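Local coordinates for pumilio homology domain family member 4 (PDB 3BWT), which binds mRNA through the Pumilio homology domain, the single-stranded RNA-binding part of the longer protein that was crystallised here, at residues A[7-10]-A[11-14]; A[69-73]-A[74-78]; A[209-212]-A[213-217]. All coordinates share one frame; numbering follows the deposited sequence.

Contact 1. Residues A[7-10]-A[11-14]; sequences VLDQ and YIGS
Tyr11 lays its ring alongside the side chain of Gln10 in a local contact round a turn. Its CB is 3.6 Å from Leu8 O. The ring then leaves with CG opposite the carbonyl carbon and beside the backbone N (chi1 -71°), which carries it back along residues 7-10. Tyr11 CD2 lies 3.6 Å from Gln10 CG, and Tyr11 CE2 is 3.9 Å from Gln10 CD. Gln10 CG sits over the ring face, 4.0 Å from the centroid of Tyr11 and 28° off the ring normal, the geometry of a CH-pi contact; this methylene is modelled too near Val7 O, so the contact is tentative. Further out the Gln10 amide follows the phenol, its plane only 12° from that of the ring, and the two side chains point the same way.

The backbone turns twice here. Tyr11 N donates to Leu8 O over 2.8 Å, closing the first turn. Next comes a type II beta turn from Tyr11 to Ser14, bonded from Ser14 N to Tyr11 O at 2.6 Å, with Gly13 in its third position. Ile12 folds back toward residues 8-9: its CG1 is 3.6 Å from Asp9 O, while Ile12 CD1 and Leu8 CD2 stand 4.3 Å apart, a loose apolar approach.

This segment leads into helix 15-18 at the start of the first Pumilio repeat. Tyr11 meets Leu18 of that helix and turns its ring steeply against Phe27 of helix 22-34. Leu8 and Ile12 rest on Ala39 and Ala42 of helix 37-47, from whose end Glu46 accepts a hydrogen bond from Gly13 N.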
loop_
_atom_site.group_PDB
_atom_site.type_symbol
_atom_site.label_atom_id
_atom_site.label_comp_id
_atom_site.label_asym_id
_atom_site.label_seq_id
_atom_site.Cartn_x
_atom_site.Cartn_y
_atom_site.Cartn_z
ATOM N N VAL A 7 32.051 -12.737 26.482
ATOM C CA VAL A 7 31.299 -13.979 26.577
ATOM C C VAL A 7 29.966 -13.757 27.297
ATOM O O VAL A 7 29.900 -13.037 28.287
ATOM C CB VAL A 7 32.148 -15.048 27.300
ATOM C CG1 VAL A 7 31.264 -16.098 27.976
ATOM C CG2 VAL A 7 33.127 -15.680 26.324
ATOM N N LEU A 8 28.903 -14.364 26.785
ATOM C CA LEU A 8 27.582 -14.180 27.359
ATOM C C LEU A 8 27.632 -14.306 28.880
ATOM O O LEU A 8 27.071 -13.486 29.610
ATOM C CB LEU A 8 26.612 -15.207 26.781
ATOM C CG LEU A 8 25.140 -14.802 26.653
ATOM C CD1 LEU A 8 24.241 -16.020 26.745
ATOM C CD2 LEU A 8 24.734 -13.775 27.696
ATOM N N ASP A 9 28.328 -15.329 29.360
ATOM C CA ASP A 9 28.277 -15.667 30.777
ATOM C C ASP A 9 28.773 -14.566 31.708
ATOM O O ASP A 9 28.410 -14.532 32.879
ATOM C CB ASP A 9 29.008 -16.982 31.046
ATOM C CG ASP A 9 28.244 -18.180 30.527
ATOM O OD1 ASP A 9 27.058 -18.028 30.182
ATOM O OD2 ASP A 9 28.834 -19.280 30.459
ATOM N N GLN A 10 29.583 -13.651 31.195
ATOM C CA GLN A 10 30.088 -12.579 32.040
ATOM C C GLN A 10 29.074 -11.464 32.191
ATOM O O GLN A 10 29.272 -10.536 32.977
ATOM C CB GLN A 10 31.411 -12.027 31.517
ATOM C CG GLN A 10 31.352 -11.449 30.114
ATOM C CD GLN A 10 32.692 -10.905 29.668
ATOM O OE1 GLN A 10 33.094 -9.808 30.065
ATOM N NE2 GLN A 10 33.397 -11.671 28.845
ATOM N N TYR A 11 27.977 -11.552 31.448
ATOM C CA TYR A 11 27.001 -10.467 31.483
ATOM C C TYR A 11 25.718 -10.849 32.199
ATOM O O TYR A 11 24.852 -10.009 32.427
ATOM C CB TYR A 11 26.736 -9.931 30.075
ATOM C CG TYR A 11 27.918 -9.154 29.537
ATOM C CD1 TYR A 11 28.273 -7.935 30.097
ATOM C CD2 TYR A 11 28.693 -9.646 28.488
ATOM C CE1 TYR A 11 29.353 -7.214 29.631
ATOM C CE2 TYR A 11 29.790 -8.925 28.011
ATOM C CZ TYR A 11 30.113 -7.705 28.592
ATOM O OH TYR A 11 31.191 -6.958 28.143
ATOM N N ILE A 12 25.618 -12.122 32.568
ATOM C CA ILE A 12 24.454 -12.621 33.272
ATOM C C ILE A 12 24.179 -11.758 34.484
ATOM O O ILE A 12 25.055 -11.548 35.325
ATOM C CB ILE A 12 24.654 -14.076 33.706
ATOM C CG1 ILE A 12 24.821 -14.971 32.475
ATOM C CG2 ILE A 12 23.473 -14.549 34.534
ATOM C CD1 ILE A 12 23.567 -15.094 31.630
ATOM N N GLY A 13 22.956 -11.250 34.562
ATOM C CA GLY A 13 22.569 -10.350 35.634
ATOM C C GLY A 13 22.804 -8.896 35.276
ATOM O O GLY A 13 22.516 -8.002 36.066
ATOM N N SER A 14 23.312 -8.659 34.072
ATOM C CA SER A 14 23.619 -7.305 33.628
ATOM C C SER A 14 23.290 -7.136 32.152
ATOM O O SER A 14 23.678 -6.150 31.526
ATOM C CB SER A 14 25.093 -6.996 33.878
ATOM O OG SER A 14 25.508 -7.520 35.129
#

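Contact 2. Residues A[69-73]-A[74-78]; sequences EEVTT and EQRIV
The Arg76 guanidinium lies with one face over Thr73 CA, whereas Thr72 O and Val71 O approach it obliquely. Its NH2 donates to Thr73 OG1 at 3.0 Å, a bent bond (132° at the hydrogen) whose acceptor stands 33° out of the guanidinium plane. The stronger partner is Glu112, which forms a salt bridge with Arg76 NE. A second flat group, the Gln75 amide, receives Thr72 N on its OE1: 2.8 Å, nearly straight, and in the carbonyl plane. Val71 CG2 packs against the aliphatic stem of this glutamine, and Asp41 takes a hydrogen bond from Gln75 NE2.

The return bond, Gln75 N to Thr72 OG1 at 3.3 Å, completes a capping box with Thr72 as N-cap of helix 73-83, just after helix 60-70 ends; residues 69-78 lie in the second Pumilio repeat. OG1 can accept there because it lies between the backbone N and the carbonyl carbon (chi1 69°). Regular helix bonding then begins: Arg76 N donates to Thr72 O over 2.8 Å, and Ile77 N to Thr73 O over 2.9 Å. Thr73 CG2 crosses the end of Ile77, which continues onto Glu111 and Glu112 of helix 110-120.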
loop_
_atom_site.group_PDB
_atom_site.type_symbol
_atom_site.label_atom_id
_atom_site.label_comp_id
_atom_site.label_asym_id
_atom_site.label_seq_id
_atom_site.Cartn_x
_atom_site.Cartn_y
_atom_site.Cartn_z
ATOM N N GLU A 69 12.699 -14.189 16.972
ATOM C CA GLU A 69 12.929 -15.340 16.106
ATOM C C GLU A 69 13.412 -16.541 16.905
ATOM O O GLU A 69 13.025 -17.671 16.634
ATOM C CB GLU A 69 13.961 -15.022 15.027
ATOM C CG GLU A 69 13.475 -14.092 13.932
ATOM C CD GLU A 69 14.626 -13.475 13.149
ATOM O OE1 GLU A 69 15.674 -14.144 12.985
ATOM O OE2 GLU A 69 14.487 -12.316 12.708
ATOM N N GLU A 70 14.247 -16.282 17.902
ATOM C CA GLU A 70 15.064 -17.333 18.500
ATOM C C GLU A 70 14.461 -17.936 19.766
ATOM O O GLU A 70 14.889 -18.998 20.228
ATOM C CB GLU A 70 16.469 -16.794 18.784
ATOM C CG GLU A 70 17.557 -17.810 18.514
ATOM C CD GLU A 70 17.588 -18.248 17.064
ATOM O OE1 GLU A 70 17.549 -17.367 16.170
ATOM O OE2 GLU A 70 17.658 -19.473 16.820
ATOM N N VAL A 71 13.456 -17.248 20.299
ATOM C CA VAL A 71 12.818 -17.570 21.572
ATOM C C VAL A 71 11.788 -18.697 21.357
ATOM O O VAL A 71 11.379 -18.936 20.212
ATOM C CB VAL A 71 12.174 -16.269 22.135
ATOM C CG1 VAL A 71 10.679 -16.188 21.829
ATOM C CG2 VAL A 71 12.456 -16.126 23.596
ATOM N N THR A 72 11.377 -19.408 22.414
ATOM C CA THR A 72 10.392 -20.493 22.216
ATOM C C THR A 72 8.999 -19.927 22.086
ATOM O O THR A 72 8.789 -18.735 22.261
ATOM C CB THR A 72 10.352 -21.568 23.345
ATOM O OG1 THR A 72 9.820 -20.991 24.544
ATOM C CG2 THR A 72 11.719 -22.162 23.605
ATOM N N THR A 73 8.033 -20.789 21.800
ATOM C CA THR A 73 6.658 -20.319 21.716
ATOM C C THR A 73 6.149 -19.842 23.077
ATOM O O THR A 73 5.429 -18.847 23.166
ATOM C CB THR A 73 5.734 -21.377 21.117
ATOM O OG1 THR A 73 5.932 -21.407 19.699
ATOM C CG2 THR A 73 4.284 -21.040 21.407
ATOM N N GLU A 74 6.544 -20.537 24.138
ATOM C CA GLU A 74 6.135 -20.137 25.469
ATOM C C GLU A 74 6.633 -18.724 25.735
ATOM O O GLU A 74 5.880 -17.860 26.188
ATOM C CB GLU A 74 6.667 -21.105 26.530
ATOM C CG GLU A 74 5.944 -22.454 26.576
ATOM C CD GLU A 74 6.197 -23.298 25.332
ATOM O OE1 GLU A 74 7.382 -23.539 25.005
ATOM O OE2 GLU A 74 5.213 -23.724 24.682
ATOM N N GLN A 75 7.907 -18.492 25.447
ATOM C CA GLN A 75 8.512 -17.200 25.721
ATOM C C GLN A 75 7.900 -16.126 24.834
ATOM O O GLN A 75 7.567 -15.035 25.300
ATOM C CB GLN A 75 10.013 -17.276 25.514
ATOM C CG GLN A 75 10.737 -18.038 26.589
ATOM C CD GLN A 75 12.101 -18.515 26.143
ATOM O OE1 GLN A 75 12.309 -18.820 24.965
ATOM N NE2 GLN A 75 13.037 -18.591 27.079
ATOM N N ARG A 76 7.734 -16.450 23.558
ATOM C CA ARG A 76 7.150 -15.515 22.619
ATOM C C ARG A 76 5.784 -15.046 23.092
ATOM O O ARG A 76 5.449 -13.861 22.975
ATOM C CB ARG A 76 7.030 -16.138 21.232
ATOM C CG ARG A 76 6.696 -15.121 20.156
ATOM C CD ARG A 76 6.804 -15.704 18.756
ATOM N NE ARG A 76 5.820 -16.758 18.550
ATOM C CZ ARG A 76 6.118 -18.046 18.448
ATOM N NH1 ARG A 76 7.384 -18.438 18.508
ATOM N NH2 ARG A 76 5.149 -18.937 18.276
ATOM N N ILE A 77 4.994 -15.969 23.625
ATOM C CA ILE A 77 3.657 -15.631 24.101
ATOM C C ILE A 77 3.698 -14.669 25.283
ATOM O O ILE A 77 2.786 -13.855 25.463
ATOM C CB ILE A 77 2.844 -16.895 24.443
ATOM C CG1 ILE A 77 2.695 -17.748 23.182
ATOM C CG2 ILE A 77 1.471 -16.526 24.958
ATOM C CD1 ILE A 77 2.231 -19.150 23.426
ATOM N N VAL A 78 4.762 -14.750 26.077
ATOM C CA VAL A 78 4.919 -13.858 27.213
ATOM C C VAL A 78 5.284 -12.461 26.728
ATOM O O VAL A 78 4.746 -11.462 27.215
ATOM C CB VAL A 78 5.987 -14.364 28.212
ATOM C CG1 VAL A 78 6.266 -13.306 29.286
ATOM C CG2 VAL A 78 5.551 -15.677 28.837
#

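Contact 3. Residues A[209-212]-A[213-217]; sequences VQYI and ITKEA
Ile213 and Val209 mark the tightly packed side of this helix segment, and Tyr211 with Lys215 the more open one. On the buried side, which Ile212 shares, Ile213 CG1 folds back to 3.7 Å from Val209 O, and Val209 and Ile213 press on Ile228 of helix 224-232; Val248 and Ile252 of helix 245-253 add to the cover. The backbone is regularly helical through residues 210-216: Thr214 N donates to Gln210 O at 2.9 Å, almost straight (175°), and Glu216 N to Ile212 O at 3.0 Å.

Tyr211, Thr214 and Lys215 are partly exposed, and their side chains touch at about van der Waals distance. Tyr211 CG is trans to the backbone N (chi1 -157°), swinging the ring along the helix beside Lys215. Lys215 CG lies over one ring face, 4.0 Å from Tyr211 CE2, and Thr214 CG2 comes in obliquely at 4.1 Å from Tyr211 CE1. The polar ends look elsewhere: Tyr211 OH bonds to Asp178, Lys215 NZ pairs with Glu218, and Thr214 OG1 meets Lys251.

Asn206 and Gln210 of helix 205-219, four residues apart, fit the pattern by which PUF repeats read an RNA base from the concave face, consistent with a role in RNA recognition.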
loop_
_atom_site.group_PDB
_atom_site.type_symbol
_atom_site.label_atom_id
_atom_site.label_comp_id
_atom_site.label_asym_id
_atom_site.label_seq_id
_atom_site.Cartn_x
_atom_site.Cartn_y
_atom_site.Cartn_z
ATOM N N VAL A 209 -8.671 3.449 -6.690
ATOM C CA VAL A 209 -9.526 3.160 -7.822
ATOM C C VAL A 209 -8.737 2.448 -8.920
ATOM O O VAL A 209 -9.243 1.531 -9.573
ATOM C CB VAL A 209 -10.170 4.445 -8.363
ATOM C CG1 VAL A 209 -11.054 4.142 -9.559
ATOM C CG2 VAL A 209 -10.973 5.121 -7.269
ATOM N N GLN A 210 -7.491 2.861 -9.117
ATOM C CA GLN A 210 -6.626 2.200 -10.090
ATOM C C GLN A 210 -6.275 0.785 -9.653
ATOM O O GLN A 210 -6.158 -0.120 -10.471
ATOM C CB GLN A 210 -5.326 2.969 -10.258
ATOM C CG GLN A 210 -5.448 4.380 -10.802
ATOM C CD GLN A 210 -4.075 4.955 -11.117
ATOM O OE1 GLN A 210 -3.339 4.403 -11.932
ATOM N NE2 GLN A 210 -3.711 6.043 -10.449
ATOM N N TYR A 211 -6.076 0.596 -8.356
ATOM C CA TYR A 211 -5.569 -0.669 -7.877
ATOM C C TYR A 211 -6.599 -1.780 -8.065
ATOM O O TYR A 211 -6.251 -2.935 -8.307
ATOM C CB TYR A 211 -5.133 -0.554 -6.418
ATOM C CG TYR A 211 -4.115 -1.603 -6.038
ATOM C CD1 TYR A 211 -2.894 -1.680 -6.700
ATOM C CD2 TYR A 211 -4.381 -2.525 -5.039
ATOM C CE1 TYR A 211 -1.966 -2.636 -6.367
ATOM C CE2 TYR A 211 -3.459 -3.494 -4.701
ATOM C CZ TYR A 211 -2.253 -3.546 -5.366
ATOM O OH TYR A 211 -1.335 -4.513 -5.029
ATOM N N ILE A 212 -7.872 -1.424 -7.953
ATOM C CA ILE A 212 -8.942 -2.378 -8.166
ATOM C C ILE A 212 -8.801 -2.955 -9.555
ATOM O O ILE A 212 -8.912 -4.157 -9.750
ATOM C CB ILE A 212 -10.316 -1.704 -8.058
ATOM C CG1 ILE A 212 -10.551 -1.232 -6.624
ATOM C CG2 ILE A 212 -11.431 -2.650 -8.557
ATOM C CD1 ILE A 212 -11.796 -0.397 -6.456
ATOM N N ILE A 213 -8.549 -2.080 -10.520
ATOM C CA ILE A 213 -8.416 -2.488 -11.909
ATOM C C ILE A 213 -7.140 -3.290 -12.112
ATOM O O ILE A 213 -7.150 -4.340 -12.738
ATOM C CB ILE A 213 -8.431 -1.273 -12.822
ATOM C CG1 ILE A 213 -9.735 -0.506 -12.608
ATOM C CG2 ILE A 213 -8.278 -1.689 -14.276
ATOM C CD1 ILE A 213 -9.936 0.645 -13.555
ATOM N N THR A 214 -6.044 -2.790 -11.565
ATOM C CA THR A 214 -4.778 -3.511 -11.562
ATOM C C THR A 214 -4.944 -4.962 -11.128
ATOM O O THR A 214 -4.426 -5.883 -11.763
ATOM C CB THR A 214 -3.782 -2.823 -10.610
ATOM O OG1 THR A 214 -3.340 -1.602 -11.209
ATOM C CG2 THR A 214 -2.578 -3.720 -10.318
ATOM N N LYS A 215 -5.674 -5.146 -10.036
ATOM C CA LYS A 215 -5.848 -6.452 -9.421
ATOM C C LYS A 215 -6.699 -7.359 -10.291
ATOM O O LYS A 215 -6.334 -8.509 -10.566
ATOM C CB LYS A 215 -6.468 -6.293 -8.030
ATOM C CG LYS A 215 -5.431 -6.171 -6.925
ATOM C CD LYS A 215 -5.026 -7.569 -6.435
ATOM C CE LYS A 215 -3.572 -7.629 -6.004
ATOM N NZ LYS A 215 -3.077 -9.025 -5.850
ATOM N N GLU A 216 -7.836 -6.837 -10.729
ATOM C CA GLU A 216 -8.698 -7.579 -11.629
ATOM C C GLU A 216 -7.986 -7.956 -12.921
ATOM O O GLU A 216 -8.195 -9.049 -13.450
ATOM C CB GLU A 216 -9.966 -6.790 -11.919
ATOM C CG GLU A 216 -10.828 -6.665 -10.710
ATOM C CD GLU A 216 -12.243 -6.335 -11.053
ATOM O OE1 GLU A 216 -12.460 -5.739 -12.123
ATOM O OE2 GLU A 216 -13.137 -6.663 -10.246
ATOM N N ALA A 217 -7.137 -7.065 -13.421
ATOM C CA ALA A 217 -6.390 -7.345 -14.643
ATOM C C ALA A 217 -5.389 -8.467 -14.417
ATOM O O ALA A 217 -5.136 -9.267 -15.316
ATOM C CB ALA A 217 -5.691 -6.110 -15.148
#

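Overall arrangement
From the N terminus each contact is complete before the next begins, so none nests in or crosses another. Contact 1 folds the chain into consecutive turns before helix 15-18 and seats them on helices 22-34 and 37-47; its centre is about 43 Å from the chain centre. Contact 2 closes the short turn between helices 60-70 and 73-83; its centre is about 21 Å from that of contact 1, and both have helix 37-47 as a neighbour. Contact 3 closes no loop but lies within helix 205-219. Its centre is about 39 Å from that of contact 2 and about 55 Å from that of contact 1. They lie at the start of the first repeat and within the second and sixth.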